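Local coordinates for aldose 1-epimerase (Caenorhabditis elegans, PDB 1LUR), which probably catalyses the interconversion of the alpha and beta anomers of aldose sugars such as galactose and glucose, at residues S180-E191 and T254-K262. Numbering follows the deposited sequence.
Sequences SDTVAEHFLEME and TYLRFWSEK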
ATOM      1  N   SER A 180     -15.947   3.548 -12.195  1.00 51.66           N
ATOM      2  CA  SER A 180     -16.852   2.413 -12.374  1.00 53.19           C
ATOM      3  C   SER A 180     -17.193   1.791 -11.024  1.00 54.10           C
ATOM      4  O   SER A 180     -16.437   1.924 -10.062  1.00 54.53           O
ATOM      5  CB  SER A 180     -16.213   1.348 -13.273  1.00 53.12           C
ATOM      6  OG  SER A 180     -16.099   1.797 -14.615  1.00 53.75           O
ATOM      7  N   ASP A 181     -18.333   1.113 -10.952  1.00 54.81           N
ATOM      8  CA  ASP A 181     -18.751   0.478  -9.709  1.00 55.04           C
ATOM      9  C   ASP A 181     -17.725  -0.560  -9.267  1.00 54.05           C
ATOM     10  O   ASP A 181     -17.590  -0.845  -8.077  1.00 53.31           O
ATOM     11  CB  ASP A 181     -20.117  -0.187  -9.889  1.00 57.83           C
ATOM     12  CG  ASP A 181     -21.230   0.817 -10.084  1.00 60.01           C
ATOM     13  OD1 ASP A 181     -21.191   1.563 -11.087  1.00 62.68           O
ATOM     14  OD2 ASP A 181     -22.143   0.865  -9.232  1.00 62.21           O
ATOM     15  N   THR A 182     -17.007  -1.123 -10.234  1.00 53.05           N
ATOM     16  CA  THR A 182     -15.989  -2.126  -9.955  1.00 53.27           C
ATOM     17  C   THR A 182     -14.835  -1.974 -10.947  1.00 53.01           C
ATOM     18  O   THR A 182     -14.954  -1.254 -11.943  1.00 53.63           O
ATOM     19  CB  THR A 182     -16.563  -3.555 -10.071  1.00 53.65           C
ATOM     20  OG1 THR A 182     -16.858  -3.846 -11.441  1.00 54.21           O
ATOM     21  CG2 THR A 182     -17.840  -3.685  -9.249  1.00 53.72           C
ATOM     22  N   VAL A 183     -13.720  -2.648 -10.673  1.00 51.50           N
ATOM     23  CA  VAL A 183     -12.549  -2.585 -11.544  1.00 49.46           C
ATOM     24  C   VAL A 183     -12.373  -3.875 -12.337  1.00 48.77           C
ATOM     25  O   VAL A 183     -11.279  -4.176 -12.811  1.00 48.15           O
ATOM     26  CB  VAL A 183     -11.248  -2.326 -10.731  1.00 49.50           C
ATOM     27  CG1 VAL A 183     -11.312  -0.960 -10.058  1.00 48.05           C
ATOM     28  CG2 VAL A 183     -11.053  -3.423  -9.692  1.00 48.43           C
ATOM     29  N   ALA A 184     -13.453  -4.634 -12.484  1.00 48.77           N
ATOM     30  CA  ALA A 184     -13.397  -5.889 -13.224  1.00 49.32           C
ATOM     31  C   ALA A 184     -12.920  -5.676 -14.657  1.00 49.28           C
ATOM     32  O   ALA A 184     -12.196  -6.507 -15.211  1.00 48.87           O
ATOM     33  CB  ALA A 184     -14.768  -6.548 -13.229  1.00 49.32           C
ATOM     34  N   GLU A 185     -13.316  -4.554 -15.250  1.00 50.07           N
ATOM     35  CA  GLU A 185     -12.929  -4.239 -16.623  1.00 51.07           C
ATOM     36  C   GLU A 185     -11.528  -3.647 -16.766  1.00 49.83           C
ATOM     37  O   GLU A 185     -10.967  -3.632 -17.864  1.00 49.76           O
ATOM     38  CB  GLU A 185     -13.963  -3.299 -17.246  1.00 53.61           C
ATOM     39  CG  GLU A 185     -15.353  -3.915 -17.359  1.00 57.27           C
ATOM     40  CD  GLU A 185     -15.391  -5.104 -18.305  1.00 58.95           C
ATOM     41  OE1 GLU A 185     -15.192  -4.903 -19.524  1.00 60.34           O
ATOM     42  OE2 GLU A 185     -15.614  -6.240 -17.832  1.00 60.05           O
ATOM     43  N   HIS A 186     -10.958  -3.159 -15.667  1.00 48.49           N
ATOM     44  CA  HIS A 186      -9.620  -2.580 -15.720  1.00 45.96           C
ATOM     45  C   HIS A 186      -8.616  -3.626 -16.183  1.00 45.65           C
ATOM     46  O   HIS A 186      -8.776  -4.818 -15.915  1.00 45.11           O
ATOM     47  CB  HIS A 186      -9.192  -2.072 -14.344  1.00 45.49           C
ATOM     48  CG  HIS A 186      -9.782  -0.752 -13.970  1.00 44.76           C
ATOM     49  ND1 HIS A 186     -11.139  -0.546 -13.859  1.00 45.45           N
ATOM     50  CD2 HIS A 186      -9.194   0.426 -13.653  1.00 44.65           C
ATOM     51  CE1 HIS A 186     -11.364   0.702 -13.488  1.00 45.07           C
ATOM     52  NE2 HIS A 186     -10.200   1.313 -13.355  1.00 45.64           N
ATOM     53  N   PHE A 187      -7.582  -3.178 -16.885  1.00 44.88           N
ATOM     54  CA  PHE A 187      -6.557  -4.086 -17.372  1.00 45.13           C
ATOM     55  C   PHE A 187      -5.373  -3.999 -16.426  1.00 46.12           C
ATOM     56  O   PHE A 187      -5.074  -2.929 -15.888  1.00 45.21           O
ATOM     57  CB  PHE A 187      -6.097  -3.696 -18.776  1.00 47.45           C
ATOM     58  CG  PHE A 187      -7.029  -4.131 -19.870  1.00 47.53           C
ATOM     59  CD1 PHE A 187      -8.276  -3.534 -20.025  1.00 48.14           C
ATOM     60  CD2 PHE A 187      -6.652  -5.133 -20.755  1.00 47.29           C
ATOM     61  CE1 PHE A 187      -9.131  -3.928 -21.051  1.00 46.91           C
ATOM     62  CE2 PHE A 187      -7.499  -5.534 -21.783  1.00 47.52           C
ATOM     63  CZ  PHE A 187      -8.741  -4.928 -21.930  1.00 47.06           C
ATOM     64  N   LEU A 188      -4.701  -5.123 -16.220  1.00 45.89           N
ATOM     65  CA  LEU A 188      -3.550  -5.154 -15.336  1.00 45.66           C
ATOM     66  C   LEU A 188      -2.459  -6.018 -15.938  1.00 46.08           C
ATOM     67  O   LEU A 188      -2.725  -7.105 -16.454  1.00 46.87           O
ATOM     68  CB  LEU A 188      -3.951  -5.702 -13.962  1.00 45.90           C
ATOM     69  CG  LEU A 188      -2.899  -5.685 -12.848  1.00 45.48           C
ATOM     70  CD1 LEU A 188      -2.469  -4.249 -12.552  1.00 44.10           C
ATOM     71  CD2 LEU A 188      -3.485  -6.331 -11.596  1.00 46.02           C
ATOM     72  N   GLU A 189      -1.230  -5.522 -15.884  1.00 45.31           N
ATOM     73  CA  GLU A 189      -0.086  -6.244 -16.418  1.00 46.52           C
ATOM     74  C   GLU A 189       1.044  -6.146 -15.403  1.00 46.58           C
ATOM     75  O   GLU A 189       1.425  -5.049 -14.989  1.00 46.39           O
ATOM     76  CB  GLU A 189       0.351  -5.646 -17.758  1.00 48.15           C
ATOM     77  CG  GLU A 189       1.575  -6.312 -18.357  1.00 49.81           C
ATOM     78  CD  GLU A 189       1.637  -6.159 -19.865  1.00 52.01           C
ATOM     79  OE1 GLU A 189       0.781  -6.751 -20.558  1.00 53.20           O
ATOM     80  OE2 GLU A 189       2.537  -5.449 -20.357  1.00 51.97           O
HETATM   81  N   MSE A 190       1.575  -7.296 -15.001  1.00 46.54           N
HETATM   82  CA  MSE A 190       2.659  -7.329 -14.027  1.00 45.91           C
HETATM   83  C   MSE A 190       3.805  -8.254 -14.376  1.00 45.19           C
HETATM   84  O   MSE A 190       3.608  -9.336 -14.930  1.00 47.21           O
HETATM   85  CB  MSE A 190       2.122  -7.759 -12.663  1.00 45.96           C
HETATM   86  CG  MSE A 190       1.929  -6.647 -11.664  1.00 47.90           C
HETATM   87 SE   MSE A 190       1.950  -7.383  -9.869  1.00 48.08          SE
HETATM   88  CE  MSE A 190       3.846  -7.263  -9.516  1.00 45.06           C
ATOM     89  N   GLU A 191       5.011  -7.827 -14.033  1.00 44.07           N
ATOM     90  CA  GLU A 191       6.191  -8.625 -14.297  1.00 43.80           C
ATOM     91  C   GLU A 191       6.359  -9.495 -13.051  1.00 42.55           C
ATOM     92  O   GLU A 191       7.249  -9.264 -12.231  1.00 41.35           O
ATOM     93  CB  GLU A 191       7.414  -7.728 -14.480  1.00 46.04           C
ATOM     94  CG  GLU A 191       7.253  -6.656 -15.545  1.00 51.10           C
ATOM     95  CD  GLU A 191       6.778  -7.217 -16.868  1.00 54.31           C
ATOM     96  OE1 GLU A 191       7.345  -8.238 -17.315  1.00 56.20           O
ATOM     97  OE2 GLU A 191       5.843  -6.634 -17.463  1.00 55.98           O
ATOM     98  N   THR A 254       9.429  -0.535 -15.312  1.00 48.06           N
ATOM     99  CA  THR A 254       8.055  -0.665 -14.845  1.00 46.33           C
ATOM    100  C   THR A 254       7.761  -2.124 -14.512  1.00 45.50           C
ATOM    101  O   THR A 254       8.085  -3.021 -15.292  1.00 45.52           O
ATOM    102  CB  THR A 254       7.060  -0.195 -15.919  1.00 46.68           C
ATOM    103  OG1 THR A 254       7.296   1.188 -16.210  1.00 47.87           O
ATOM    104  CG2 THR A 254       5.623  -0.373 -15.441  1.00 46.87           C
ATOM    105  N   TYR A 255       7.147  -2.360 -13.357  1.00 42.63           N
ATOM    106  CA  TYR A 255       6.817  -3.719 -12.938  1.00 40.01           C
ATOM    107  C   TYR A 255       5.322  -3.964 -12.977  1.00 38.89           C
ATOM    108  O   TYR A 255       4.872  -5.110 -13.013  1.00 38.70           O
ATOM    109  CB  TYR A 255       7.322  -3.974 -11.522  1.00 38.18           C
ATOM    110  CG  TYR A 255       8.809  -3.827 -11.380  1.00 36.78           C
ATOM    111  CD1 TYR A 255       9.679  -4.447 -12.278  1.00 37.42           C
ATOM    112  CD2 TYR A 255       9.357  -3.078 -10.340  1.00 36.44           C
ATOM    113  CE1 TYR A 255      11.056  -4.326 -12.146  1.00 36.48           C
ATOM    114  CE2 TYR A 255      10.732  -2.952 -10.199  1.00 36.70           C
ATOM    115  CZ  TYR A 255      11.576  -3.578 -11.105  1.00 37.28           C
ATOM    116  OH  TYR A 255      12.942  -3.449 -10.969  1.00 38.23           O
ATOM    117  N   LEU A 256       4.553  -2.882 -12.967  1.00 37.29           N
ATOM    118  CA  LEU A 256       3.106  -2.979 -12.999  1.00 36.61           C
ATOM    119  C   LEU A 256       2.471  -1.836 -13.779  1.00 37.49           C
ATOM    120  O   LEU A 256       2.885  -0.683 -13.662  1.00 37.09           O
ATOM    121  CB  LEU A 256       2.557  -3.002 -11.569  1.00 35.11           C
ATOM    122  CG  LEU A 256       1.041  -2.914 -11.368  1.00 34.71           C
ATOM    123  CD1 LEU A 256       0.678  -3.463  -9.997  1.00 35.82           C
ATOM    124  CD2 LEU A 256       0.576  -1.470 -11.497  1.00 34.83           C
ATOM    125  N   ARG A 257       1.460  -2.178 -14.572  1.00 38.61           N
ATOM    126  CA  ARG A 257       0.728  -1.215 -15.390  1.00 40.66           C
ATOM    127  C   ARG A 257      -0.750  -1.506 -15.149  1.00 39.70           C
ATOM    128  O   ARG A 257      -1.210  -2.630 -15.351  1.00 41.20           O
ATOM    129  CB  ARG A 257       1.084  -1.402 -16.868  1.00 42.74           C
ATOM    130  CG  ARG A 257       2.590  -1.420 -17.128  1.00 47.80           C
ATOM    131  CD  ARG A 257       2.922  -1.891 -18.540  1.00 51.73           C
ATOM    132  NE  ARG A 257       4.348  -2.182 -18.711  1.00 56.06           N
ATOM    133  CZ  ARG A 257       4.996  -3.166 -18.088  1.00 58.39           C
ATOM    134  NH1 ARG A 257       4.350  -3.965 -17.247  1.00 59.30           N
ATOM    135  NH2 ARG A 257       6.292  -3.353 -18.305  1.00 58.97           N
ATOM    136  N   PHE A 258      -1.482  -0.491 -14.705  1.00 39.31           N
ATOM    137  CA  PHE A 258      -2.909  -0.604 -14.416  1.00 39.72           C
ATOM    138  C   PHE A 258      -3.606   0.500 -15.210  1.00 42.28           C
ATOM    139  O   PHE A 258      -3.241   1.670 -15.103  1.00 41.57           O
ATOM    140  CB  PHE A 258      -3.112  -0.410 -12.907  1.00 38.85           C
ATOM    141  CG  PHE A 258      -4.512  -0.672 -12.420  1.00 37.66           C
ATOM    142  CD1 PHE A 258      -5.184  -1.842 -12.766  1.00 38.51           C
ATOM    143  CD2 PHE A 258      -5.133   0.226 -11.557  1.00 36.55           C
ATOM    144  CE1 PHE A 258      -6.456  -2.111 -12.253  1.00 36.61           C
ATOM    145  CE2 PHE A 258      -6.402  -0.033 -11.040  1.00 36.34           C
ATOM    146  CZ  PHE A 258      -7.065  -1.207 -11.389  1.00 37.32           C
ATOM    147  N   TRP A 259      -4.604   0.141 -16.011  1.00 44.28           N
ATOM    148  CA  TRP A 259      -5.297   1.157 -16.795  1.00 46.18           C
ATOM    149  C   TRP A 259      -6.751   0.843 -17.112  1.00 46.73           C
ATOM    150  O   TRP A 259      -7.219  -0.284 -16.930  1.00 45.63           O
ATOM    151  CB  TRP A 259      -4.526   1.407 -18.098  1.00 47.04           C
ATOM    152  CG  TRP A 259      -4.579   0.264 -19.076  1.00 48.69           C
ATOM    153  CD1 TRP A 259      -5.506   0.071 -20.064  1.00 50.17           C
ATOM    154  CD2 TRP A 259      -3.677  -0.847 -19.152  1.00 49.08           C
ATOM    155  NE1 TRP A 259      -5.235  -1.089 -20.750  1.00 49.04           N
ATOM    156  CE2 TRP A 259      -4.119  -1.672 -20.212  1.00 49.61           C
ATOM    157  CE3 TRP A 259      -2.540  -1.227 -18.428  1.00 49.82           C
ATOM    158  CZ2 TRP A 259      -3.460  -2.856 -20.564  1.00 49.79           C
ATOM    159  CZ3 TRP A 259      -1.885  -2.407 -18.781  1.00 50.08           C
ATOM    160  CH2 TRP A 259      -2.348  -3.205 -19.840  1.00 50.30           C
ATOM    161  N   SER A 260      -7.452   1.864 -17.596  1.00 47.44           N
ATOM    162  CA  SER A 260      -8.860   1.760 -17.961  1.00 48.97           C
ATOM    163  C   SER A 260      -9.082   2.318 -19.367  1.00 49.79           C
ATOM    164  O   SER A 260      -8.865   3.508 -19.605  1.00 49.35           O
ATOM    165  CB  SER A 260      -9.712   2.550 -16.966  1.00 48.84           C
ATOM    166  OG  SER A 260     -10.984   2.852 -17.512  1.00 49.96           O
ATOM    167  N   GLU A 261      -9.504   1.464 -20.298  1.00 49.93           N
ATOM    168  CA  GLU A 261      -9.744   1.916 -21.667  1.00 50.27           C
ATOM    169  C   GLU A 261     -10.852   2.956 -21.634  1.00 49.92           C
ATOM    170  O   GLU A 261     -10.921   3.836 -22.495  1.00 50.25           O
ATOM    171  CB  GLU A 261     -10.147   0.743 -22.568  1.00 50.67           C
ATOM    172  CG  GLU A 261      -9.048  -0.295 -22.753  1.00 52.80           C
ATOM    173  CD  GLU A 261      -9.489  -1.480 -23.593  1.00 53.98           C
ATOM    174  OE1 GLU A 261     -10.609  -1.987 -23.368  1.00 54.38           O
ATOM    175  OE2 GLU A 261      -8.707  -1.919 -24.465  1.00 54.65           O
ATOM    176  N   LYS A 262     -11.710   2.857 -20.625  1.00 49.34           N
ATOM    177  CA  LYS A 262     -12.817   3.788 -20.475  1.00 49.18           C
ATOM    178  C   LYS A 262     -12.320   5.220 -20.299  1.00 49.28           C
ATOM    179  O   LYS A 262     -12.497   6.048 -21.187  1.00 49.77           O
ATOM    180  CB  LYS A 262     -13.689   3.383 -19.285  1.00 49.95           C
ATOM    181  CG  LYS A 262     -14.879   4.302 -19.041  1.00 51.02           C
ATOM    182  CD  LYS A 262     -15.724   3.807 -17.872  1.00 53.78           C
ATOM    183  CE  LYS A 262     -16.880   4.755 -17.576  1.00 54.48           C
ATOM    184  NZ  LYS A 262     -17.717   4.279 -16.434  1.00 56.17           N
TER
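Strands 187-190 and 256-259 are antiparallel neighbours in a large sheet of the beta-sandwich of the galactose mutarotase fold, and Phe187 pairs with Trp259, Glu189 with Arg257, through backbone hydrogen bonds in both directions. A fifth backbone bond, Glu191 N to Tyr255 O at 2.9 Å, carries the pairing one step beyond Met190 and Leu256. One sheet face bears Phe187, Trp259, Glu189 and Arg257. Trp259 takes chi1 70°, its CG between the backbone N and the carbonyl carbon, and the indole swings across to Phe187, whose CB lies over one face of it. The phenyl and pyrrole rings are near parallel, 14° apart, but slid so far that they barely overlap. Glu261 OE1 comes to 3.4 Å from Phe187 CE1. Farther along, Arg257 NH1 gives Glu191 OE2 a bent, weak bond of 3.1 Å within a salt bridge; Glu191, folded back at chi2 -52°, brings its carboxylate nearly perpendicular to the guanidinium. Glu189 OE2 sits above one face of that group, 3.9 Å from Arg257 NH1, a long pairing of charges only, while Thr254 CG2 covers the opposite face. On the other sheet face, Leu188 CD1 lies 3.6 Å from Phe258 CD1, and CG of Met190, here selenomethionine, meets Leu256 CB; Leu278 of strand 275-279 packs against Leu188, Met190 and Leu256. The His186 ring has Val183 CG1 over one face and Ser260 CB over the other, and its NE2 bonds weakly to Leu177 N. The pair thus joins a buried apolar face to a partly exposed one, where two carboxylates probably stabilise the arginine's positive charge.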